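PDB 5EJQ: myosin-I heavy chain from Dictyostelium discoideum, which works as an actin-based, ATP-driven class VII motor in adhesion and the early steps of phagocytosis, and is represented here by its first MyTH4-FERM tail domain. Local coordinates for residues D265-V270 / V283-V288; A181-P186 / P259-C264; R198-R203 / I216-T221. The protein carries 3 engineered substitutions. One frame throughout, in Å; residues are numbered along the deposited sequence.

Contact 1: residues D265-V270 / V283-V288. With GLY (glycine), chain B.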
ATOM      1  N   ASP A 265      -0.061  -5.645   3.262  1.00 19.50           N
ATOM      2  CA  ASP A 265      -0.817  -6.520   2.357  1.00 20.64           C
ATOM      3  C   ASP A 265      -0.126  -6.583   0.991  1.00 25.16           C
ATOM      4  O   ASP A 265      -0.044  -7.665   0.416  1.00 25.04           O
ATOM      5  CB  ASP A 265      -2.298  -6.091   2.239  1.00 21.85           C
ATOM      6  CG  ASP A 265      -3.169  -6.573   3.404  1.00 27.68           C
ATOM      7  OD1 ASP A 265      -2.731  -7.487   4.143  1.00 26.09           O
ATOM      8  OD2 ASP A 265      -4.301  -6.062   3.552  1.00 27.52           O
ATOM      9  N   VAL A 266       0.424  -5.434   0.500  1.00 21.21           N
ATOM     10  CA  VAL A 266       1.218  -5.382  -0.740  1.00 20.47           C
ATOM     11  C   VAL A 266       2.478  -6.277  -0.518  1.00 25.10           C
ATOM     12  O   VAL A 266       2.818  -7.067  -1.393  1.00 25.10           O
ATOM     13  CB  VAL A 266       1.601  -3.923  -1.140  1.00 24.14           C
ATOM     14  CG1 VAL A 266       2.595  -3.892  -2.311  1.00 23.60           C
ATOM     15  CG2 VAL A 266       0.366  -3.089  -1.461  1.00 23.61           C
ATOM     16  N   LEU A 267       3.118  -6.204   0.667  1.00 21.19           N
ATOM     17  CA  LEU A 267       4.293  -7.057   0.944  1.00 21.61           C
ATOM     18  C   LEU A 267       3.980  -8.563   0.872  1.00 24.86           C
ATOM     19  O   LEU A 267       4.811  -9.317   0.363  1.00 23.89           O
ATOM     20  CB  LEU A 267       4.976  -6.716   2.285  1.00 21.56           C
ATOM     21  CG  LEU A 267       5.563  -5.301   2.461  1.00 26.56           C
ATOM     22  CD1 LEU A 267       6.236  -5.177   3.829  1.00 27.14           C
ATOM     23  CD2 LEU A 267       6.570  -4.970   1.373  1.00 27.36           C
ATOM     24  N   SER A 268       2.811  -9.010   1.394  1.00 21.70           N
ATOM     25  CA  SER A 268       2.454 -10.440   1.319  1.00 22.42           C
ATOM     26  C   SER A 268       2.261 -10.841  -0.162  1.00 27.73           C
ATOM     27  O   SER A 268       2.724 -11.901  -0.565  1.00 26.72           O
ATOM     28  CB  SER A 268       1.173 -10.737   2.092  1.00 24.70           C
ATOM     29  OG  SER A 268       1.242 -10.269   3.426  1.00 33.98           O
ATOM     30  N   LYS A 269       1.576  -9.987  -0.954  1.00 25.75           N
ATOM     31  CA  LYS A 269       1.353 -10.200  -2.387  1.00 27.38           C
ATOM     32  C   LYS A 269       2.672 -10.328  -3.137  1.00 35.26           C
ATOM     33  O   LYS A 269       2.809 -11.231  -3.950  1.00 35.94           O
ATOM     34  CB  LYS A 269       0.490  -9.090  -2.983  1.00 29.31           C
ATOM     35  CG  LYS A 269      -1.007  -9.333  -2.824  1.00 44.49           C
ATOM     36  CD  LYS A 269      -1.857  -8.238  -3.507  1.00 57.33           C
ATOM     37  CE  LYS A 269      -1.750  -6.871  -2.849  1.00 70.35           C
ATOM     38  NZ  LYS A 269      -2.433  -5.812  -3.639  1.00 80.09           N
ATOM     39  N   VAL A 270       3.660  -9.490  -2.785  1.00 34.44           N
ATOM     40  CA  VAL A 270       5.016  -9.461  -3.335  1.00 35.92           C
ATOM     41  C   VAL A 270       5.719 -10.767  -2.996  1.00 41.46           C
ATOM     42  O   VAL A 270       6.233 -11.428  -3.899  1.00 41.10           O
ATOM     43  CB  VAL A 270       5.807  -8.219  -2.825  1.00 40.72           C
ATOM     44  CG1 VAL A 270       7.301  -8.296  -3.170  1.00 40.74           C
ATOM     45  CG2 VAL A 270       5.204  -6.947  -3.380  1.00 40.66           C
ATOM     46  N   VAL A 283      12.468  -9.919 -10.644  1.00 37.28           N
ATOM     47  CA  VAL A 283      11.405  -9.625  -9.685  1.00 36.68           C
ATOM     48  C   VAL A 283      11.669  -8.279  -9.011  1.00 38.07           C
ATOM     49  O   VAL A 283      11.923  -8.212  -7.809  1.00 39.12           O
ATOM     50  CB  VAL A 283      11.136 -10.791  -8.693  1.00 41.57           C
ATOM     51  CG1 VAL A 283      10.308 -11.880  -9.359  1.00 41.45           C
ATOM     52  CG2 VAL A 283      12.434 -11.369  -8.116  1.00 41.46           C
ATOM     53  N   ASN A 284      11.631  -7.198  -9.805  1.00 30.26           N
ATOM     54  CA  ASN A 284      11.917  -5.868  -9.289  1.00 28.58           C
ATOM     55  C   ASN A 284      10.673  -5.178  -8.761  1.00 28.24           C
ATOM     56  O   ASN A 284       9.876  -4.636  -9.527  1.00 27.33           O
ATOM     57  CB  ASN A 284      12.671  -5.017 -10.316  1.00 28.41           C
ATOM     58  CG  ASN A 284      13.789  -5.779 -10.988  1.00 57.94           C
ATOM     59  OD1 ASN A 284      14.771  -6.198 -10.360  1.00 47.75           O
ATOM     60  ND2 ASN A 284      13.614  -6.046 -12.269  1.00 54.84           N
ATOM     61  N   PHE A 285      10.520  -5.210  -7.445  1.00 22.78           N
ATOM     62  CA  PHE A 285       9.413  -4.582  -6.744  1.00 22.39           C
ATOM     63  C   PHE A 285       9.885  -3.296  -6.105  1.00 25.39           C
ATOM     64  O   PHE A 285      10.979  -3.259  -5.547  1.00 26.86           O
ATOM     65  CB  PHE A 285       8.789  -5.514  -5.671  1.00 24.21           C
ATOM     66  CG  PHE A 285       7.861  -4.787  -4.719  1.00 25.39           C
ATOM     67  CD1 PHE A 285       6.592  -4.392  -5.126  1.00 28.49           C
ATOM     68  CD2 PHE A 285       8.288  -4.421  -3.447  1.00 27.29           C
ATOM     69  CE1 PHE A 285       5.756  -3.676  -4.261  1.00 29.47           C
ATOM     70  CE2 PHE A 285       7.458  -3.691  -2.592  1.00 30.04           C
ATOM     71  CZ  PHE A 285       6.195  -3.333  -3.001  1.00 27.71           C
ATOM     72  N   LYS A 286       9.021  -2.278  -6.106  1.00 19.30           N
ATOM     73  CA  LYS A 286       9.273  -0.974  -5.490  1.00 19.69           C
ATOM     74  C   LYS A 286       7.959  -0.373  -5.024  1.00 21.18           C
ATOM     75  O   LYS A 286       6.949  -0.524  -5.698  1.00 21.28           O
ATOM     76  CB  LYS A 286       9.766   0.040  -6.557  1.00 23.33           C
ATOM     77  CG  LYS A 286      11.180  -0.025  -7.039  1.00 35.09           C
ATOM     78  CD  LYS A 286      11.352   1.167  -7.969  1.00 37.44           C
ATOM     79  CE  LYS A 286      12.547   1.082  -8.868  1.00 52.75           C
ATOM     80  NZ  LYS A 286      12.813   2.395  -9.511  1.00 66.01           N
ATOM     81  N   PHE A 287       7.998   0.395  -3.944  1.00 18.02           N
ATOM     82  CA  PHE A 287       6.938   1.314  -3.553  1.00 16.77           C
ATOM     83  C   PHE A 287       7.470   2.616  -4.146  1.00 21.04           C
ATOM     84  O   PHE A 287       8.686   2.860  -4.077  1.00 18.69           O
ATOM     85  CB  PHE A 287       6.829   1.480  -2.029  1.00 17.47           C
ATOM     86  CG  PHE A 287       6.082   0.372  -1.326  1.00 18.23           C
ATOM     87  CD1 PHE A 287       4.728   0.155  -1.570  1.00 19.83           C
ATOM     88  CD2 PHE A 287       6.732  -0.459  -0.414  1.00 18.78           C
ATOM     89  CE1 PHE A 287       4.023  -0.845  -0.874  1.00 19.40           C
ATOM     90  CE2 PHE A 287       6.026  -1.481   0.264  1.00 19.19           C
ATOM     91  CZ  PHE A 287       4.686  -1.669   0.019  1.00 15.08           C
ATOM     92  N   VAL A 288       6.590   3.428  -4.769  1.00 18.61           N
ATOM     93  CA  VAL A 288       6.982   4.706  -5.367  1.00 18.71           C
ATOM     94  C   VAL A 288       6.061   5.801  -4.820  1.00 21.56           C
ATOM     95  O   VAL A 288       4.860   5.601  -4.726  1.00 20.97           O
ATOM     96  CB  VAL A 288       7.036   4.662  -6.928  1.00 23.01           C
ATOM     97  CG1 VAL A 288       7.591   5.962  -7.504  1.00 23.69           C
ATOM     98  CG2 VAL A 288       7.875   3.487  -7.429  1.00 22.31           C
TER
HETATM   99  N   GLY B1701       8.760  -8.099   3.002  1.00 75.43           N
HETATM  100  CA  GLY B1701       7.823  -9.116   2.538  1.00 76.22           C
HETATM  101  C   GLY B1701       8.100  -9.538   1.100  1.00 82.08           C
HETATM  102  O   GLY B1701       8.689 -10.624   0.897  1.00106.01           O
HETATM  103  OXT GLY B1701       7.723  -8.787   0.179  1.00 80.38           O
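Val270 lays its CG2 methyl over one face of the Phe285 ring, a CH-pi contact with CG2 3.5 Å from the ring centroid and 16° off the normal. Its other branch, CG1, touches both the ring atom Phe285 CG and the carboxylate of a bound glycine, whose OXT lies 3.4 Å from Val270 CG1. The chi1 of Phe285 (167°), which puts CG anti to the backbone N, lays the ring against Val270 and brings its far end to Val266, one helical turn before Val270, with Phe285 CZ 3.7 Å from Val266 CG1. The two phenylalanines on the strand meet as well: Phe285 directs CZ at the middle of the Phe287 face, 3.6 Å above its plane. Phe287 also meets the helix, with CE1 3.7 Å from Val266 CG1 and CE2 3.7 Å from Leu267 CD2. A leucine in place of Phe285 would probably leave Val270 CG2 without its aromatic face and the Phe287 face without the CZ that rests on it. Helix and strand run nearly antiparallel, at 162°, in the ubiquitin-like lobe of the FERM domain, with the helix packed on the sheet. No hydrogen bond spans the two segments, so their cohesion rests on apolar packing, while Leu267 and Val270 also line the glycine site.

Contact 2: residues A181-P186 / P259-C264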
ATOM      1  N   ALA A 181     -10.148  -3.656   8.231  1.00 23.40           N
ATOM      2  CA  ALA A 181      -9.640  -4.989   7.924  1.00 24.68           C
ATOM      3  C   ALA A 181      -8.509  -5.035   6.896  1.00 28.83           C
ATOM      4  O   ALA A 181      -8.367  -4.142   6.050  1.00 27.85           O
ATOM      5  CB  ALA A 181     -10.784  -5.893   7.479  1.00 25.99           C
ATOM      6  N   ARG A 182      -7.711  -6.104   6.978  1.00 25.52           N
ATOM      7  CA  ARG A 182      -6.633  -6.385   6.042  1.00 24.78           C
ATOM      8  C   ARG A 182      -7.101  -7.540   5.159  1.00 27.52           C
ATOM      9  O   ARG A 182      -8.071  -8.202   5.494  1.00 27.02           O
ATOM     10  CB  ARG A 182      -5.299  -6.641   6.766  1.00 25.17           C
ATOM     11  CG  ARG A 182      -5.188  -7.954   7.521  1.00 26.68           C
ATOM     12  CD  ARG A 182      -3.812  -8.119   8.145  1.00 28.20           C
ATOM     13  NE  ARG A 182      -2.740  -8.097   7.148  1.00 25.89           N
ATOM     14  CZ  ARG A 182      -1.447  -8.007   7.431  1.00 33.16           C
ATOM     15  NH1 ARG A 182      -1.037  -7.955   8.694  1.00 18.76           N
ATOM     16  NH2 ARG A 182      -0.550  -7.983   6.453  1.00 20.68           N
ATOM     17  N   LYS A 183      -6.440  -7.766   4.032  1.00 24.46           N
ATOM     18  CA  LYS A 183      -6.848  -8.740   3.032  1.00 24.12           C
ATOM     19  C   LYS A 183      -5.911  -9.912   2.907  1.00 26.63           C
ATOM     20  O   LYS A 183      -6.253 -10.890   2.244  1.00 28.08           O
ATOM     21  CB  LYS A 183      -6.912  -8.026   1.656  1.00 27.33           C
ATOM     22  CG  LYS A 183      -7.875  -6.838   1.579  1.00 42.13           C
ATOM     23  CD  LYS A 183      -7.889  -6.293   0.149  1.00 55.85           C
ATOM     24  CE  LYS A 183      -8.666  -5.016  -0.019  1.00 67.77           C
ATOM     25  NZ  LYS A 183      -8.259  -4.301  -1.261  1.00 76.88           N
ATOM     26  N   GLN A 184      -4.697  -9.777   3.432  1.00 20.72           N
ATOM     27  CA  GLN A 184      -3.670 -10.792   3.280  1.00 20.30           C
ATOM     28  C   GLN A 184      -3.115 -11.254   4.612  1.00 24.27           C
ATOM     29  O   GLN A 184      -3.104 -10.494   5.580  1.00 22.74           O
ATOM     30  CB  GLN A 184      -2.499 -10.260   2.416  1.00 21.24           C
ATOM     31  CG  GLN A 184      -2.887  -9.687   1.047  1.00 30.11           C
ATOM     32  CD  GLN A 184      -3.287 -10.743   0.047  1.00 37.31           C
ATOM     33  OE1 GLN A 184      -2.834 -11.882   0.088  1.00 27.62           O
ATOM     34  NE2 GLN A 184      -4.147 -10.383  -0.878  1.00 33.76           N
ATOM     35  N   VAL A 185      -2.610 -12.499   4.632  1.00 20.93           N
ATOM     36  CA  VAL A 185      -1.929 -13.089   5.773  1.00 21.06           C
ATOM     37  C   VAL A 185      -0.512 -12.455   5.793  1.00 25.41           C
ATOM     38  O   VAL A 185       0.128 -12.371   4.741  1.00 25.61           O
ATOM     39  CB  VAL A 185      -1.891 -14.643   5.647  1.00 25.29           C
ATOM     40  CG1 VAL A 185      -0.849 -15.277   6.578  1.00 24.90           C
ATOM     41  CG2 VAL A 185      -3.276 -15.238   5.901  1.00 25.19           C
ATOM     42  N   PRO A 186       0.005 -12.033   6.969  1.00 20.34           N
ATOM     43  CA  PRO A 186       1.361 -11.458   7.016  1.00 19.58           C
ATOM     44  C   PRO A 186       2.445 -12.299   6.341  1.00 23.81           C
ATOM     45  O   PRO A 186       2.426 -13.531   6.470  1.00 24.33           O
ATOM     46  CB  PRO A 186       1.644 -11.387   8.515  1.00 20.73           C
ATOM     47  CG  PRO A 186       0.295 -11.191   9.127  1.00 25.76           C
ATOM     48  CD  PRO A 186      -0.625 -12.038   8.305  1.00 21.32           C
ATOM     49  N   PRO A 259      -6.447   4.375  -0.551  1.00 21.19           N
ATOM     50  CA  PRO A 259      -6.042   5.040   0.713  1.00 21.32           C
ATOM     51  C   PRO A 259      -6.118   4.193   1.984  1.00 24.94           C
ATOM     52  O   PRO A 259      -5.294   4.382   2.873  1.00 23.93           O
ATOM     53  CB  PRO A 259      -6.968   6.272   0.804  1.00 23.09           C
ATOM     54  CG  PRO A 259      -7.407   6.525  -0.612  1.00 27.40           C
ATOM     55  CD  PRO A 259      -7.474   5.165  -1.271  1.00 22.82           C
ATOM     56  N   THR A 260      -7.068   3.257   2.058  1.00 22.26           N
ATOM     57  CA  THR A 260      -7.270   2.385   3.228  1.00 22.02           C
ATOM     58  C   THR A 260      -6.551   1.039   3.103  1.00 23.35           C
ATOM     59  O   THR A 260      -6.626   0.221   4.025  1.00 22.10           O
ATOM     60  CB  THR A 260      -8.781   2.160   3.485  1.00 29.70           C
ATOM     61  OG1 THR A 260      -9.346   1.557   2.328  1.00 33.19           O
ATOM     62  CG2 THR A 260      -9.527   3.444   3.829  1.00 26.40           C
ATOM     63  N   ASP A 261      -5.901   0.782   1.960  1.00 20.06           N
ATOM     64  CA  ASP A 261      -5.165  -0.469   1.766  1.00 19.95           C
ATOM     65  C   ASP A 261      -3.921  -0.471   2.646  1.00 21.93           C
ATOM     66  O   ASP A 261      -3.304   0.578   2.829  1.00 19.73           O
ATOM     67  CB  ASP A 261      -4.774  -0.670   0.293  1.00 22.70           C
ATOM     68  CG  ASP A 261      -5.898  -1.156  -0.623  1.00 40.22           C
ATOM     69  OD1 ASP A 261      -7.012  -1.433  -0.114  1.00 39.47           O
ATOM     70  OD2 ASP A 261      -5.672  -1.221  -1.861  1.00 51.04           O
ATOM     71  N   LYS A 262      -3.559  -1.656   3.174  1.00 18.62           N
ATOM     72  CA  LYS A 262      -2.411  -1.824   4.047  1.00 18.53           C
ATOM     73  C   LYS A 262      -1.172  -2.133   3.244  1.00 21.83           C
ATOM     74  O   LYS A 262      -1.168  -3.062   2.424  1.00 21.05           O
ATOM     75  CB  LYS A 262      -2.647  -2.888   5.156  1.00 20.39           C
ATOM     76  CG  LYS A 262      -4.057  -2.924   5.779  1.00 33.19           C
ATOM     77  CD  LYS A 262      -4.400  -1.693   6.580  1.00 38.59           C
ATOM     78  CE  LYS A 262      -5.773  -1.743   7.193  1.00 36.68           C
ATOM     79  NZ  LYS A 262      -6.862  -1.613   6.199  1.00 24.50           N
ATOM     80  N   LEU A 263      -0.113  -1.346   3.480  1.00 17.15           N
ATOM     81  CA  LEU A 263       1.172  -1.561   2.828  1.00 17.69           C
ATOM     82  C   LEU A 263       1.730  -2.954   3.092  1.00 20.96           C
ATOM     83  O   LEU A 263       2.392  -3.508   2.215  1.00 20.89           O
ATOM     84  CB  LEU A 263       2.194  -0.496   3.250  1.00 18.08           C
ATOM     85  CG  LEU A 263       1.955   0.948   2.808  1.00 22.83           C
ATOM     86  CD1 LEU A 263       3.227   1.764   3.031  1.00 23.24           C
ATOM     87  CD2 LEU A 263       1.526   1.041   1.318  1.00 21.93           C
ATOM     88  N   CYS A 264       1.457  -3.525   4.276  1.00 18.42           N
ATOM     89  CA  CYS A 264       1.880  -4.897   4.590  1.00 19.75           C
ATOM     90  C   CYS A 264       1.155  -5.948   3.745  1.00 21.62           C
ATOM     91  O   CYS A 264       1.726  -7.001   3.502  1.00 20.68           O
ATOM     92  CB  CYS A 264       1.782  -5.194   6.080  1.00 20.72           C
ATOM     93  SG  CYS A 264       3.140  -4.485   7.042  1.00 25.04           S
TER
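Arg182 and Lys262 mark the closest backbone approach, their CA atoms 6.5 Å apart. Segment 181-186 is an irregular loop, and segment 259-264 runs from a loop into a helix with Lys262 as the N-cap residue. Arg182 CB rests on Lys262 CG at 4.0 Å; beyond CG the lysine chain, kinked at chi2 and chi4, turns its end to backbone carbonyls. Lys262 NZ donates to Ala181 O across the contact at 2.9 Å, coming from above the carbonyl plane. It also donates to its own segment's Thr260 O, at 2.9 Å and almost in line with the carbonyl bond (C=O...N 178°). Asn179 O takes a third bond, so three carbonyls grip this buried ammonium and probably offset the cost of its charge. At the exposed margin the extended Lys183 crosses to Asp261, where NZ and OD1, 3.3 Å apart, form a salt bridge with a weak hydrogen bond; Asp261 OD2 accepts from Ala258 N. Arg182 bends at chi3 (-59°), bringing NH2 to 3.7 Å from Cys264 CB, while Pro186 CD lies 4.1 Å above one face of the guanidinium. That group finds its main polar partners beyond the two segments: Ser133 O and Glu190 bind NH1, and Asp265 pairs with NE. The contact joins the loop between helices 160-179 and 188-195, in the MyTH4 domain, to the ubiquitin-like lobe, an interdomain junction characteristic of the MyTH4-FERM tandem of myosin tails.

Contact 3: residues R198-R203 / I216-T221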
ATOM      1  N   ARG A 198       8.715  -5.179  16.911  1.00 22.91           N
ATOM      2  CA  ARG A 198       9.420  -4.110  16.216  1.00 23.25           C
ATOM      3  C   ARG A 198       8.715  -3.705  14.896  1.00 25.04           C
ATOM      4  O   ARG A 198       7.882  -4.464  14.416  1.00 22.23           O
ATOM      5  CB  ARG A 198      10.913  -4.465  16.024  1.00 23.51           C
ATOM      6  CG  ARG A 198      11.161  -5.765  15.271  1.00 32.43           C
ATOM      7  CD  ARG A 198      12.636  -6.146  15.247  1.00 35.29           C
ATOM      8  NE  ARG A 198      12.849  -7.316  14.388  1.00 40.96           N
ATOM      9  CZ  ARG A 198      13.103  -7.254  13.085  1.00 48.64           C
ATOM     10  NH1 ARG A 198      13.193  -6.079  12.471  1.00 30.51           N
ATOM     11  NH2 ARG A 198      13.264  -8.366  12.383  1.00 41.14           N
ATOM     12  N   PRO A 199       9.009  -2.510  14.317  1.00 21.93           N
ATOM     13  CA  PRO A 199       8.323  -2.113  13.077  1.00 20.65           C
ATOM     14  C   PRO A 199       8.783  -2.896  11.866  1.00 22.78           C
ATOM     15  O   PRO A 199       9.753  -3.656  11.933  1.00 22.06           O
ATOM     16  CB  PRO A 199       8.662  -0.622  12.930  1.00 22.26           C
ATOM     17  CG  PRO A 199       9.343  -0.220  14.194  1.00 26.95           C
ATOM     18  CD  PRO A 199       9.963  -1.468  14.744  1.00 22.60           C
ATOM     19  N   ILE A 200       8.059  -2.721  10.762  1.00 20.19           N
ATOM     20  CA  ILE A 200       8.380  -3.336   9.471  1.00 20.48           C
ATOM     21  C   ILE A 200       9.107  -2.273   8.673  1.00 22.51           C
ATOM     22  O   ILE A 200       8.685  -1.120   8.674  1.00 20.72           O
ATOM     23  CB  ILE A 200       7.120  -3.930   8.742  1.00 23.13           C
ATOM     24  CG1 ILE A 200       6.525  -5.128   9.530  1.00 23.07           C
ATOM     25  CG2 ILE A 200       7.457  -4.378   7.323  1.00 24.47           C
ATOM     26  CD1 ILE A 200       5.382  -4.823  10.446  1.00 24.23           C
ATOM     27  N   PHE A 201      10.256  -2.623   8.087  1.00 21.43           N
ATOM     28  CA  PHE A 201      10.979  -1.673   7.253  1.00 21.77           C
ATOM     29  C   PHE A 201      10.471  -1.761   5.807  1.00 25.26           C
ATOM     30  O   PHE A 201      10.391  -2.849   5.240  1.00 26.29           O
ATOM     31  CB  PHE A 201      12.506  -1.901   7.306  1.00 24.55           C
ATOM     32  CG  PHE A 201      13.276  -1.185   6.209  1.00 26.93           C
ATOM     33  CD1 PHE A 201      13.449   0.192   6.242  1.00 30.59           C
ATOM     34  CD2 PHE A 201      13.751  -1.877   5.104  1.00 30.65           C
ATOM     35  CE1 PHE A 201      14.127   0.855   5.211  1.00 31.68           C
ATOM     36  CE2 PHE A 201      14.418  -1.208   4.068  1.00 33.42           C
ATOM     37  CZ  PHE A 201      14.615   0.152   4.138  1.00 30.75           C
ATOM     38  N   VAL A 202      10.143  -0.623   5.214  1.00 20.94           N
ATOM     39  CA  VAL A 202       9.791  -0.526   3.792  1.00 20.21           C
ATOM     40  C   VAL A 202      10.629   0.595   3.155  1.00 24.06           C
ATOM     41  O   VAL A 202      10.913   1.610   3.796  1.00 22.94           O
ATOM     42  CB  VAL A 202       8.282  -0.367   3.478  1.00 23.34           C
ATOM     43  CG1 VAL A 202       7.512  -1.646   3.772  1.00 22.43           C
ATOM     44  CG2 VAL A 202       7.664   0.838   4.204  1.00 23.57           C
ATOM     45  N   ARG A 203      11.014   0.404   1.895  0.56 20.87           N
ATOM     46  CA  ARG A 203      11.800   1.363   1.132  0.56 20.80           C
ATOM     47  C   ARG A 203      10.875   2.001   0.087  0.56 23.67           C
ATOM     48  O   ARG A 203      10.226   1.280  -0.682  0.56 20.96           O
ATOM     49  CB  ARG A 203      12.966   0.626   0.453  0.56 21.78           C
ATOM     50  CG  ARG A 203      14.149   1.505   0.064  0.56 34.26           C
ATOM     51  CD  ARG A 203      15.260   0.694  -0.595  0.56 46.37           C
ATOM     52  NE  ARG A 203      15.934  -0.212   0.343  0.56 59.69           N
ATOM     53  CZ  ARG A 203      15.819  -1.538   0.331  0.56 73.78           C
ATOM     54  NH1 ARG A 203      15.063  -2.140  -0.580  0.56 62.93           N
ATOM     55  NH2 ARG A 203      16.465  -2.274   1.227  0.56 56.92           N
ATOM     56  N   ILE A 216       6.868   1.031   9.493  1.00 18.74           N
ATOM     57  CA  ILE A 216       5.411   0.916   9.513  1.00 17.78           C
ATOM     58  C   ILE A 216       5.032  -0.227  10.459  1.00 20.35           C
ATOM     59  O   ILE A 216       5.898  -0.992  10.874  1.00 17.44           O
ATOM     60  CB  ILE A 216       4.853   0.678   8.062  1.00 20.85           C
ATOM     61  CG1 ILE A 216       5.278  -0.709   7.477  1.00 20.68           C
ATOM     62  CG2 ILE A 216       5.214   1.844   7.104  1.00 22.24           C
ATOM     63  CD1 ILE A 216       4.547  -1.126   6.098  1.00 21.27           C
ATOM     64  N   ASP A 217       3.740  -0.380  10.745  1.00 19.26           N
ATOM     65  CA  ASP A 217       3.246  -1.548  11.469  1.00 19.72           C
ATOM     66  C   ASP A 217       2.244  -2.287  10.548  1.00 22.25           C
ATOM     67  O   ASP A 217       2.011  -1.830   9.422  1.00 20.63           O
ATOM     68  CB  ASP A 217       2.688  -1.198  12.859  1.00 21.74           C
ATOM     69  CG  ASP A 217       1.382  -0.423  12.912  1.00 26.77           C
ATOM     70  OD1 ASP A 217       0.634  -0.440  11.908  1.00 26.35           O
ATOM     71  OD2 ASP A 217       1.082   0.147  13.975  1.00 25.19           O
ATOM     72  N   SER A 218       1.696  -3.432  11.001  1.00 18.22           N
ATOM     73  CA  SER A 218       0.730  -4.263  10.261  1.00 17.73           C
ATOM     74  C   SER A 218      -0.480  -3.484   9.751  1.00 21.23           C
ATOM     75  O   SER A 218      -0.940  -3.765   8.647  1.00 20.92           O
ATOM     76  CB  SER A 218       0.248  -5.416  11.142  1.00 20.62           C
ATOM     77  OG  SER A 218       1.327  -6.250  11.533  1.00 21.80           O
ATOM     78  N   ALA A 219      -0.999  -2.516  10.558  1.00 17.35           N
ATOM     79  CA  ALA A 219      -2.174  -1.702  10.216  1.00 17.62           C
ATOM     80  C   ALA A 219      -1.897  -0.470   9.363  1.00 20.49           C
ATOM     81  O   ALA A 219      -2.860   0.202   8.989  1.00 20.87           O
ATOM     82  CB  ALA A 219      -2.927  -1.295  11.478  1.00 18.38           C
ATOM     83  N   THR A 220      -0.618  -0.129   9.092  1.00 16.80           N
ATOM     84  CA  THR A 220      -0.285   1.080   8.304  1.00 16.53           C
ATOM     85  C   THR A 220      -0.936   1.107   6.894  1.00 19.54           C
ATOM     86  O   THR A 220      -0.699   0.217   6.084  1.00 18.19           O
ATOM     87  CB  THR A 220       1.212   1.281   8.218  1.00 20.80           C
ATOM     88  OG1 THR A 220       1.742   1.293   9.524  1.00 18.41           O
ATOM     89  CG2 THR A 220       1.590   2.565   7.487  1.00 20.76           C
ATOM     90  N   THR A 221      -1.765   2.121   6.639  1.00 18.09           N
ATOM     91  CA  THR A 221      -2.438   2.296   5.344  1.00 18.49           C
ATOM     92  C   THR A 221      -1.562   3.142   4.395  1.00 22.91           C
ATOM     93  O   THR A 221      -0.632   3.810   4.841  1.00 20.57           O
ATOM     94  CB  THR A 221      -3.790   3.007   5.515  1.00 23.13           C
ATOM     95  OG1 THR A 221      -3.554   4.299   6.061  1.00 23.64           O
ATOM     96  CG2 THR A 221      -4.791   2.221   6.383  1.00 22.49           C
TER
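Ile200 and Ile216 form an antiparallel hydrogen-bonded pair, with Ile200 N donating to Ile216 O at 2.8 Å, nearly straight at 175°, and Ile216 N returning a bond to Ile200 O at 2.9 Å. Both side chains emerge on the same face of the sheet but are folded differently. Ile216 carries CG1 between its backbone N and carbonyl carbon (chi1 67°), which sets CG1 3.9 Å from Ile200 CB; its nearly extended end then sends CD1 across to Val202 CG1, 3.8 Å away. The Val202 side chain meets it at about a right angle, its CG2 touching Ile216 CG2. Ile200 holds chi2 at 96°, away from a staggered angle, and its CD1 reaches along the departing chain to Ser218 N at 4.0 Å. Pro199 contributes its ring atom CB, 3.5 Å from Ile216 O. Beyond Ile216 the chain leaves the strand in a type I turn from Asp217 to Thr220, pinned by Asp217 N donating to Thr220 OG1 at 2.9 Å. The pair closes the open end of the first beta-hairpin of the ubiquitin-like lobe of the FERM domain. The carboxylate of Asp217 forms a salt bridge with Arg175 of helix 160-179, and Ser218 OG bonds Glu190 of helix 188-195. Ile216, on the outermost strand 211-216, is covered by Leu263 and Cys264 of helix 263-277, while Thr221 caps the start of helix 222-232 through Glu224 N.

The three contacts cluster with centres 11 to 13 Å apart, within about 10 Å of the centre of the folded chain. Contacts 1 and 2 both use helix 263-277: the first packs its early turns on strand 285-291, and the second ties its N-terminal end to the MyTH4 loop. Strand 285-291 neighbours strand 200-205 of contact 3 in the mixed sheet, and Leu267 bridges the two sites by touching Ile200 and Val202. Along the chain, contact 3 falls between the two segments of contact 2, and contact 1 follows both. Leu263 N to Thr220 O ties contacts 2 and 3 within the ubiquitin-like lobe; Asp265 to Lys183 crosses to the MyTH4 loop, consistent with the domains packing as one unit.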